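Local structure of myosin-17 (Arabidopsis thaliana, 7KFL) at residues T63-P68 / Y167-D172; K175-P180 / N223-L228; A213-I218 / G270-A275; Q245-I250 / E281-E286. The protein is a plant class XI myosin, an actin-based motor, whose C-terminal globular tail, modelled here, is the cargo-binding domain and probably links the motor to its cargo. All coordinates share one frame; numbering follows the deposited sequence.

Contact 1: residues T63-P68 / Y167-D172; sequences TAIEVP and YGMIRD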
# COMPACT_ATOMS: atom_id res chain seq x y z
N THR A 63 -11.04 2.01 -19.39
CA THR A 63 -12.53 2.07 -19.36
C THR A 63 -13.07 1.13 -18.27
O THR A 63 -14.17 1.41 -17.75
CB THR A 63 -13.14 1.73 -20.72
OG1 THR A 63 -12.30 2.25 -21.75
CG2 THR A 63 -14.54 2.27 -20.89
N ALA A 64 -12.33 0.06 -17.95
CA ALA A 64 -12.74 -0.99 -16.99
C ALA A 64 -12.61 -0.48 -15.54
O ALA A 64 -13.54 -0.73 -14.76
CB ALA A 64 -11.91 -2.23 -17.20
N ILE A 65 -11.51 0.21 -15.20
CA ILE A 65 -11.17 0.59 -13.80
C ILE A 65 -11.89 1.89 -13.41
O ILE A 65 -12.09 2.10 -12.20
CB ILE A 65 -9.65 0.70 -13.58
CG1 ILE A 65 -9.04 1.91 -14.29
CG2 ILE A 65 -8.97 -0.61 -13.98
CD1 ILE A 65 -7.54 2.06 -14.10
N GLU A 66 -12.26 2.73 -14.38
CA GLU A 66 -12.79 4.10 -14.13
C GLU A 66 -14.32 4.04 -14.00
O GLU A 66 -15.01 4.84 -14.67
CB GLU A 66 -12.30 5.05 -15.23
CG GLU A 66 -11.99 6.46 -14.73
CD GLU A 66 -10.91 6.54 -13.66
OE1 GLU A 66 -11.22 7.01 -12.55
OE2 GLU A 66 -9.76 6.13 -13.94
N VAL A 67 -14.82 3.16 -13.14
CA VAL A 67 -16.27 2.96 -12.83
C VAL A 67 -16.45 2.97 -11.32
O VAL A 67 -15.49 2.77 -10.58
CB VAL A 67 -16.81 1.65 -13.46
CG1 VAL A 67 -16.99 1.79 -14.97
CG2 VAL A 67 -15.95 0.45 -13.13
N PRO A 68 -17.68 3.20 -10.79
CA PRO A 68 -17.91 3.23 -9.35
C PRO A 68 -17.84 1.82 -8.72
O PRO A 68 -18.35 0.89 -9.33
CB PRO A 68 -19.32 3.81 -9.23
CG PRO A 68 -20.00 3.35 -10.50
CD PRO A 68 -18.92 3.43 -11.55
N TYR A 167 -2.55 0.14 -8.75
CA TYR A 167 -1.93 -0.06 -7.41
C TYR A 167 -2.33 1.09 -6.49
O TYR A 167 -2.77 0.84 -5.35
CB TYR A 167 -0.41 -0.14 -7.50
CG TYR A 167 0.29 -0.08 -6.17
CD1 TYR A 167 0.62 1.14 -5.59
CD2 TYR A 167 0.61 -1.23 -5.47
CE1 TYR A 167 1.26 1.20 -4.36
CE2 TYR A 167 1.25 -1.19 -4.24
CZ TYR A 167 1.57 0.04 -3.68
OH TYR A 167 2.20 0.08 -2.47
N GLY A 168 -2.16 2.33 -6.97
CA GLY A 168 -2.47 3.57 -6.23
C GLY A 168 -3.93 3.65 -5.83
O GLY A 168 -4.20 4.09 -4.71
N MET A 169 -4.84 3.22 -6.72
CA MET A 169 -6.32 3.32 -6.53
C MET A 169 -6.80 2.29 -5.50
O MET A 169 -7.64 2.65 -4.66
CB MET A 169 -7.07 3.12 -7.85
CG MET A 169 -7.09 4.38 -8.70
SD MET A 169 -7.32 4.03 -10.46
CE MET A 169 -9.11 3.89 -10.54
N ILE A 170 -6.28 1.05 -5.57
CA ILE A 170 -6.56 -0.02 -4.56
C ILE A 170 -6.15 0.51 -3.18
O ILE A 170 -7.01 0.51 -2.27
CB ILE A 170 -5.85 -1.34 -4.93
CG1 ILE A 170 -6.48 -2.00 -6.16
CG2 ILE A 170 -5.82 -2.29 -3.74
CD1 ILE A 170 -5.67 -3.14 -6.74
N ARG A 171 -4.90 0.94 -3.05
CA ARG A 171 -4.31 1.46 -1.78
C ARG A 171 -5.14 2.64 -1.27
O ARG A 171 -5.50 2.63 -0.08
CB ARG A 171 -2.85 1.88 -2.01
CG ARG A 171 -2.20 2.58 -0.83
CD ARG A 171 -0.94 3.32 -1.24
NE ARG A 171 -1.24 4.44 -2.12
CZ ARG A 171 -0.34 5.12 -2.82
NH1 ARG A 171 0.94 4.80 -2.76
NH2 ARG A 171 -0.73 6.12 -3.59
N ASP A 172 -5.43 3.62 -2.13
CA ASP A 172 -6.15 4.87 -1.75
C ASP A 172 -7.60 4.53 -1.39
O ASP A 172 -8.12 5.12 -0.42
CB ASP A 172 -5.99 5.95 -2.83
CG ASP A 172 -4.59 6.54 -2.93
OD1 ASP A 172 -3.74 6.23 -2.06
OD2 ASP A 172 -4.34 7.32 -3.87
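Met169 reaches across from helix 150-186 and lays its thioether end against the last turn of helix 53-65. Its SD comes to 4.1 Å from Ile65 CD1, and the two side chains cross at about a right angle. Ile65 meets it because its CG1 branch sits in the crowded position between the backbone N and the carbonyl carbon (chi1 71°), with CD1 carried on in an extended line. The Met169 chain bends at its last torsion (chi3 84°), which turns the methyl CE from the isoleucine side chain toward its backbone carbonyl: CE lies 3.9 Å from Ile65 O. The same methyl is also 4.1 Å from Glu66 OE2, a plain van der Waals touch. The carbonyl it covers belongs to a helix end. Glu66 is the first residue to leave the helix and forms the centre of an inverse gamma turn, in which Val67 N makes a weak bond of 3.1 Å to Ile65 O; Asn70 ND2 donates to that oxygen as well. In this mostly helical tail the methionine thus packs on the exit of one helix from the side of a much longer one. Ile65 also touches Phe162 and Ile166 of helix 150-186 and Leu74 of helix 71-89. Farther round helix 150-186, Arg171 NE and Asp172 OD1 form a salt bridge at 3.1 Å, the carboxylate oxygen being approached from above its plane.

Contact 2: residues K175-P180 / N223-L228; sequences KKEISP and NSYLNL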
# COMPACT_ATOMS: atom_id res chain seq x y z
N LYS A 175 -7.44 3.19 2.08
CA LYS A 175 -7.18 4.38 2.94
C LYS A 175 -8.51 5.10 3.25
O LYS A 175 -8.73 5.44 4.42
CB LYS A 175 -6.20 5.36 2.28
CG LYS A 175 -4.73 4.98 2.37
CD LYS A 175 -3.78 6.10 2.00
CE LYS A 175 -2.33 5.66 1.91
NZ LYS A 175 -1.42 6.78 1.57
N LYS A 176 -9.35 5.31 2.23
CA LYS A 176 -10.64 6.03 2.32
C LYS A 176 -11.63 5.24 3.19
O LYS A 176 -12.49 5.88 3.84
CB LYS A 176 -11.21 6.27 0.92
CG LYS A 176 -12.57 6.95 0.86
CD LYS A 176 -13.32 6.66 -0.43
CE LYS A 176 -13.91 7.89 -1.09
NZ LYS A 176 -14.20 7.65 -2.52
N GLU A 177 -11.52 3.91 3.19
CA GLU A 177 -12.46 3.00 3.91
C GLU A 177 -12.12 2.97 5.41
O GLU A 177 -13.07 2.97 6.21
CB GLU A 177 -12.41 1.59 3.31
CG GLU A 177 -13.62 0.75 3.68
CD GLU A 177 -13.66 -0.62 3.03
OE1 GLU A 177 -13.70 -0.68 1.78
OE2 GLU A 177 -13.62 -1.63 3.77
N ILE A 178 -10.83 2.95 5.77
CA ILE A 178 -10.36 2.82 7.19
C ILE A 178 -10.10 4.21 7.78
O ILE A 178 -9.80 4.26 8.99
CB ILE A 178 -9.13 1.90 7.31
CG1 ILE A 178 -7.86 2.53 6.73
CG2 ILE A 178 -9.42 0.54 6.70
CD1 ILE A 178 -6.63 1.67 6.87
N SER A 179 -10.22 5.28 6.99
CA SER A 179 -10.02 6.69 7.45
C SER A 179 -11.09 7.05 8.47
O SER A 179 -10.76 7.54 9.55
CB SER A 179 -9.98 7.66 6.29
OG SER A 179 -9.55 8.95 6.71
N PRO A 180 -12.40 6.83 8.20
CA PRO A 180 -13.46 7.14 9.17
C PRO A 180 -13.38 6.30 10.46
O PRO A 180 -13.80 6.80 11.49
CB PRO A 180 -14.77 6.82 8.42
CG PRO A 180 -14.38 6.79 6.96
CD PRO A 180 -12.95 6.28 6.95
N ASN A 223 -8.63 -7.42 5.78
CA ASN A 223 -8.81 -8.84 5.35
C ASN A 223 -9.60 -8.89 4.03
O ASN A 223 -9.26 -9.74 3.19
CB ASN A 223 -9.50 -9.69 6.43
CG ASN A 223 -8.53 -10.28 7.43
OD1 ASN A 223 -7.35 -10.47 7.14
ND2 ASN A 223 -9.02 -10.60 8.62
N SER A 224 -10.62 -8.05 3.87
CA SER A 224 -11.43 -7.93 2.63
C SER A 224 -10.50 -7.73 1.43
O SER A 224 -10.57 -8.54 0.48
CB SER A 224 -12.44 -6.82 2.71
OG SER A 224 -13.27 -6.98 3.85
N TYR A 225 -9.65 -6.70 1.49
CA TYR A 225 -8.72 -6.30 0.41
C TYR A 225 -7.66 -7.39 0.23
O TYR A 225 -7.33 -7.71 -0.92
CB TYR A 225 -8.13 -4.91 0.68
CG TYR A 225 -9.09 -3.78 0.42
CD1 TYR A 225 -10.15 -3.53 1.27
CD2 TYR A 225 -8.96 -2.96 -0.69
CE1 TYR A 225 -11.05 -2.50 1.05
CE2 TYR A 225 -9.85 -1.92 -0.94
CZ TYR A 225 -10.89 -1.69 -0.06
OH TYR A 225 -11.78 -0.67 -0.28
N LEU A 226 -7.17 -7.97 1.33
CA LEU A 226 -6.20 -9.10 1.30
C LEU A 226 -6.81 -10.26 0.50
O LEU A 226 -6.14 -10.74 -0.43
CB LEU A 226 -5.84 -9.51 2.73
CG LEU A 226 -4.90 -10.71 2.85
CD1 LEU A 226 -3.62 -10.50 2.06
CD2 LEU A 226 -4.58 -11.00 4.31
N ASN A 227 -8.03 -10.67 0.84
CA ASN A 227 -8.71 -11.86 0.26
C ASN A 227 -9.09 -11.57 -1.21
O ASN A 227 -9.05 -12.52 -2.02
CB ASN A 227 -9.94 -12.27 1.08
CG ASN A 227 -9.58 -12.80 2.45
OD1 ASN A 227 -8.57 -13.49 2.61
ND2 ASN A 227 -10.39 -12.49 3.45
N LEU A 228 -9.43 -10.32 -1.52
CA LEU A 228 -9.81 -9.86 -2.89
C LEU A 228 -8.60 -9.94 -3.82
O LEU A 228 -8.79 -10.21 -5.02
CB LEU A 228 -10.34 -8.42 -2.81
CG LEU A 228 -10.65 -7.76 -4.15
CD1 LEU A 228 -11.71 -8.53 -4.92
CD2 LEU A 228 -11.09 -6.32 -3.94
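A side-chain hydrogen bond between Tyr225 and Glu177 joins two segments on helices 150-186 and 205-231 of the bundle, whose backbones stay well apart: the CA atoms of Glu177 and Tyr225 are 10.6 Å from each other. Tyr225 OH donates to Glu177 OE1 over 2.8 Å. The oxygen lies at the edge of the phenol ring, near its plane, and is also 3.3 Å from Tyr225 CE1, close to the hydroxyl corner. Seen from the glutamate, the hydroxyl arrives from above the carboxylate plane, 45° out of it, and the two flat groups are turned 56° against each other. Glu177 covers the distance with an extended chain, CG being anti to the backbone N (chi1 -162°). Its second oxygen, OE2, is tied to Ser221 OG one turn earlier on the tyrosine's helix, which should limit rotation of the carboxylate. The tyrosine hydroxyl is gripped twice too, since Asn71 ND2 is its other partner, while the ring rests on Asn173 and Leu174. The result is a partly buried tyrosine-glutamate hydrogen bond linking two mutually inclined helices in the helical bundle of the globular tail.

Contact 3: residues A213-I218 / G270-A275; sequences AHWQSI and GEYVKA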
# COMPACT_ATOMS: atom_id res chain seq x y z
N ALA A 213 -14.32 -2.11 19.19
CA ALA A 213 -14.94 -2.72 17.99
C ALA A 213 -14.43 -2.03 16.72
O ALA A 213 -14.36 -2.69 15.67
CB ALA A 213 -16.44 -2.65 18.09
N HIS A 214 -14.08 -0.74 16.81
CA HIS A 214 -13.57 0.08 15.68
C HIS A 214 -12.24 -0.48 15.17
O HIS A 214 -12.04 -0.49 13.95
CB HIS A 214 -13.48 1.56 16.09
CG HIS A 214 -14.81 2.18 16.34
ND1 HIS A 214 -15.94 1.82 15.64
CD2 HIS A 214 -15.19 3.16 17.20
CE1 HIS A 214 -16.97 2.54 16.06
NE2 HIS A 214 -16.53 3.36 17.01
N TRP A 215 -11.37 -0.95 16.08
CA TRP A 215 -10.10 -1.64 15.72
C TRP A 215 -10.43 -2.92 14.95
O TRP A 215 -9.71 -3.22 13.97
CB TRP A 215 -9.26 -1.94 16.96
CG TRP A 215 -8.83 -0.72 17.73
CD1 TRP A 215 -9.14 -0.42 19.02
CD2 TRP A 215 -8.01 0.36 17.25
NE1 TRP A 215 -8.57 0.77 19.38
CE2 TRP A 215 -7.88 1.27 18.32
CE3 TRP A 215 -7.38 0.64 16.03
CZ2 TRP A 215 -7.13 2.45 18.20
CZ3 TRP A 215 -6.65 1.80 15.92
CH2 TRP A 215 -6.53 2.69 16.99
N GLN A 216 -11.48 -3.63 15.36
CA GLN A 216 -11.95 -4.88 14.73
C GLN A 216 -12.55 -4.57 13.35
O GLN A 216 -12.34 -5.38 12.43
CB GLN A 216 -12.94 -5.60 15.65
CG GLN A 216 -12.29 -6.14 16.92
CD GLN A 216 -13.27 -6.66 17.94
OE1 GLN A 216 -14.47 -6.78 17.69
NE2 GLN A 216 -12.75 -6.97 19.12
N SER A 217 -13.24 -3.44 13.19
CA SER A 217 -13.80 -2.97 11.90
C SER A 217 -12.68 -2.77 10.87
O SER A 217 -12.87 -3.15 9.70
CB SER A 217 -14.61 -1.70 12.07
OG SER A 217 -15.63 -1.87 13.03
N ILE A 218 -11.55 -2.19 11.30
CA ILE A 218 -10.35 -1.93 10.46
C ILE A 218 -9.76 -3.27 10.02
O ILE A 218 -9.48 -3.42 8.81
CB ILE A 218 -9.33 -1.04 11.21
CG1 ILE A 218 -9.83 0.40 11.32
CG2 ILE A 218 -7.95 -1.11 10.57
CD1 ILE A 218 -9.06 1.27 12.29
N GLY A 270 -3.66 5.72 26.00
CA GLY A 270 -2.51 4.82 25.77
C GLY A 270 -2.94 3.37 25.82
O GLY A 270 -2.55 2.60 24.91
N GLU A 271 -3.73 3.01 26.83
CA GLU A 271 -4.26 1.63 27.04
C GLU A 271 -5.18 1.25 25.87
O GLU A 271 -5.03 0.13 25.35
CB GLU A 271 -5.07 1.54 28.34
CG GLU A 271 -4.25 1.79 29.60
CD GLU A 271 -5.09 1.84 30.86
OE1 GLU A 271 -6.10 2.57 30.88
OE2 GLU A 271 -4.74 1.12 31.83
N TYR A 272 -6.09 2.15 25.50
CA TYR A 272 -7.11 1.93 24.44
C TYR A 272 -6.42 1.65 23.10
O TYR A 272 -6.85 0.72 22.39
CB TYR A 272 -8.04 3.14 24.29
CG TYR A 272 -8.86 3.09 23.03
CD1 TYR A 272 -9.82 2.11 22.85
CD2 TYR A 272 -8.64 3.98 21.99
CE1 TYR A 272 -10.58 2.05 21.69
CE2 TYR A 272 -9.38 3.93 20.82
CZ TYR A 272 -10.35 2.96 20.67
OH TYR A 272 -11.08 2.89 19.52
N VAL A 273 -5.40 2.45 22.74
CA VAL A 273 -4.65 2.31 21.46
C VAL A 273 -3.82 1.02 21.51
O VAL A 273 -3.78 0.32 20.48
CB VAL A 273 -3.79 3.55 21.16
CG1 VAL A 273 -2.74 3.27 20.09
CG2 VAL A 273 -4.64 4.75 20.75
N LYS A 274 -3.20 0.72 22.65
CA LYS A 274 -2.39 -0.52 22.84
C LYS A 274 -3.27 -1.75 22.52
O LYS A 274 -2.74 -2.70 21.91
CB LYS A 274 -1.83 -0.63 24.26
CG LYS A 274 -0.79 -1.73 24.44
CD LYS A 274 -0.05 -1.68 25.76
CE LYS A 274 1.26 -2.44 25.71
NZ LYS A 274 1.88 -2.55 27.06
N ALA A 275 -4.54 -1.71 22.93
CA ALA A 275 -5.56 -2.75 22.63
C ALA A 275 -5.73 -2.86 21.11
O ALA A 275 -5.71 -3.99 20.59
CB ALA A 275 -6.86 -2.43 23.31
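Trp215 and Tyr272 make the tight part of this contact, where helices 205-231 and 267-287 run side by side with their local axes 10.6 Å apart at 30°. The indole nitrogen hangs over one face of the phenol ring, offset toward its rim, with Trp215 NE1 only 3.1 Å from Tyr272 CZ. The ring planes lie at 43°, an oblique pairing. Farther along the indole, Trp215 CZ2 packs at 3.8 Å on Tyr272 CE2. Val273 CG2 is 4.2 Å from the same Trp215 CZ2. Tyr272 swings its ring across with CG anti to the backbone N (chi1 167°), and its hydroxyl is fixed by a hydrogen bond to Leu211 O on the tryptophan's helix. Replaced by an alanine, Tyr272 would probably leave a gap beneath the indole and strip Leu211 O of its phenol partner. The packing thins toward the margins: His214, partly exposed, brings its CB no nearer than 4.4 Å to Tyr272 OH. On another flank Gln216 NE2 is hydrogen-bonded to Glu279 OE2. An aromatic core with a polar margin joins a DIL-family helix to its near-parallel neighbour in the helical bundle of the cargo-binding tail.

Contact 4: residues Q245-I250 / E281-E286; sequences QIFSFI and EQWCIE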
# COMPACT_ATOMS: atom_id res chain seq x y z
N GLN A 245 2.43 0.28 3.07
CA GLN A 245 2.08 1.71 2.80
C GLN A 245 0.82 2.10 3.59
O GLN A 245 0.71 3.28 3.96
CB GLN A 245 1.91 1.95 1.30
CG GLN A 245 3.22 1.91 0.53
CD GLN A 245 3.16 2.66 -0.79
OE1 GLN A 245 2.12 2.70 -1.45
NE2 GLN A 245 4.28 3.24 -1.18
N ILE A 246 -0.10 1.16 3.82
CA ILE A 246 -1.38 1.40 4.55
C ILE A 246 -1.11 1.49 6.06
O ILE A 246 -1.73 2.35 6.71
CB ILE A 246 -2.42 0.32 4.20
CG1 ILE A 246 -2.94 0.48 2.77
CG2 ILE A 246 -3.56 0.30 5.21
CD1 ILE A 246 -3.94 1.60 2.60
N PHE A 247 -0.23 0.64 6.60
CA PHE A 247 0.16 0.65 8.03
C PHE A 247 0.96 1.93 8.32
O PHE A 247 0.80 2.49 9.42
CB PHE A 247 0.91 -0.63 8.41
CG PHE A 247 0.01 -1.73 8.92
CD1 PHE A 247 -1.00 -2.25 8.12
CD2 PHE A 247 0.17 -2.26 10.19
CE1 PHE A 247 -1.82 -3.26 8.58
CE2 PHE A 247 -0.65 -3.27 10.65
CZ PHE A 247 -1.65 -3.77 9.85
N SER A 248 1.76 2.38 7.35
CA SER A 248 2.40 3.72 7.32
C SER A 248 1.33 4.80 7.60
O SER A 248 1.54 5.61 8.52
CB SER A 248 3.11 3.97 6.01
OG SER A 248 2.98 5.31 5.59
N PHE A 249 0.23 4.77 6.84
CA PHE A 249 -0.92 5.71 6.98
C PHE A 249 -1.51 5.61 8.39
O PHE A 249 -1.75 6.67 9.01
CB PHE A 249 -1.96 5.41 5.89
CG PHE A 249 -3.30 6.08 6.08
CD1 PHE A 249 -3.47 7.42 5.77
CD2 PHE A 249 -4.39 5.36 6.55
CE1 PHE A 249 -4.71 8.03 5.94
CE2 PHE A 249 -5.62 5.98 6.72
CZ PHE A 249 -5.78 7.31 6.41
N ILE A 250 -1.74 4.40 8.89
CA ILE A 250 -2.31 4.14 10.25
C ILE A 250 -1.36 4.74 11.30
O ILE A 250 -1.85 5.48 12.18
CB ILE A 250 -2.55 2.64 10.48
CG1 ILE A 250 -3.79 2.15 9.71
CG2 ILE A 250 -2.67 2.32 11.97
CD1 ILE A 250 -3.89 0.65 9.58
N GLU A 281 -1.59 -6.27 15.09
CA GLU A 281 -0.48 -7.25 15.22
C GLU A 281 -1.00 -8.64 14.85
O GLU A 281 -0.32 -9.34 14.07
CB GLU A 281 0.10 -7.25 16.64
CG GLU A 281 1.42 -8.00 16.75
CD GLU A 281 1.99 -8.11 18.15
OE1 GLU A 281 1.38 -7.56 19.09
OE2 GLU A 281 3.04 -8.77 18.31
N GLN A 282 -2.17 -9.01 15.39
CA GLN A 282 -2.84 -10.32 15.15
C GLN A 282 -3.10 -10.49 13.65
O GLN A 282 -2.84 -11.59 13.13
CB GLN A 282 -4.14 -10.42 15.96
CG GLN A 282 -3.93 -10.93 17.37
CD GLN A 282 -3.46 -12.37 17.41
OE1 GLN A 282 -3.83 -13.18 16.56
NE2 GLN A 282 -2.63 -12.69 18.39
N TRP A 283 -3.58 -9.43 12.98
CA TRP A 283 -3.83 -9.40 11.52
C TRP A 283 -2.54 -9.69 10.75
O TRP A 283 -2.60 -10.44 9.75
CB TRP A 283 -4.45 -8.06 11.08
CG TRP A 283 -4.65 -7.99 9.60
CD1 TRP A 283 -5.79 -8.29 8.91
CD2 TRP A 283 -3.67 -7.64 8.62
NE1 TRP A 283 -5.58 -8.14 7.57
CE2 TRP A 283 -4.29 -7.74 7.35
CE3 TRP A 283 -2.32 -7.25 8.67
CZ2 TRP A 283 -3.61 -7.46 6.17
CZ3 TRP A 283 -1.65 -6.97 7.50
CH2 TRP A 283 -2.29 -7.08 6.27
N CYS A 284 -1.41 -9.10 11.18
CA CYS A 284 -0.08 -9.26 10.54
C CYS A 284 0.39 -10.71 10.67
O CYS A 284 1.04 -11.20 9.72
CB CYS A 284 0.95 -8.31 11.16
SG CYS A 284 0.64 -6.56 10.82
N ILE A 285 0.07 -11.37 11.78
CA ILE A 285 0.45 -12.79 12.07
C ILE A 285 -0.40 -13.71 11.19
O ILE A 285 0.17 -14.64 10.58
CB ILE A 285 0.32 -13.11 13.57
CG1 ILE A 285 1.25 -12.23 14.42
CG2 ILE A 285 0.55 -14.59 13.84
CD1 ILE A 285 0.82 -12.10 15.86
N GLU A 286 -1.72 -13.46 11.14
CA GLU A 286 -2.70 -14.25 10.35
C GLU A 286 -2.38 -14.12 8.86
O GLU A 286 -2.31 -15.16 8.18
CB GLU A 286 -4.14 -13.79 10.65
CG GLU A 286 -4.65 -14.20 12.02
CD GLU A 286 -5.06 -15.66 12.16
OE1 GLU A 286 -5.34 -16.30 11.13
OE2 GLU A 286 -5.11 -16.15 13.31
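Gln245 OE1, two residues ahead of the Phe247 ring that meets Trp283 and Cys284, is gripped by Arg171 NH1 in a hydrogen bond and, more weakly, by Tyr167 OH. With Gln245 NE2 bonded to Ser383 O, this amide ties helix 236-260 to helix 150-186 and the C-terminal stretch of the chain. The contact with helix 267-287 is wholly apolar and buried. Phe247 CZ rests 3.7 Å from Trp283 CE3, and CE1 follows the same six-membered ring at 3.9 Å from Trp283 CZ3; the planes are 31° apart, tilted obliquely. At the neighbouring corner Phe247 CE2 lies 3.5 Å from Cys284 SG, a sulfur-aromatic contact in which the sulfur stands 46° off the ring normal. Cys284 brings its SG there by setting it anti to its carbonyl carbon (chi1 -68°). Leu222, Leu280 and Leu299 pack round the phenylalanine, while the indole also meets Phe243. An alanine at Phe247 is likely to open a gap among these leucines and to leave the Cys284 sulfur without its ring and Trp283 with one aromatic neighbour fewer. Both segments belong to the DIL domain, and such packing of aromatic and sulfur side chains between two helices forms part of its buried helical core.

The four contacts follow the long axis of the tail. Contacts 1 and 2 share helix 150-186, contacts 2 and 3 helix 205-231, and contacts 3 and 4 helix 267-287, so each is tied to the next through one helix. Contact 4 lies closest to contact 2, centres about 11 Å apart, and contacts 1 and 3 are the most distant pair at about 29 Å. Along the chain, contact 1 closes before the others open; contact 3 alternates with contact 4, as it does with contact 2. Contacts 1 and 4 also touch directly, where helix 150-186 meets helix 236-260. Helices 236-260 and 267-287 are thereby joined to helices 150-186 and 205-231, consistent with one continuous helical scaffold for cargo recognition.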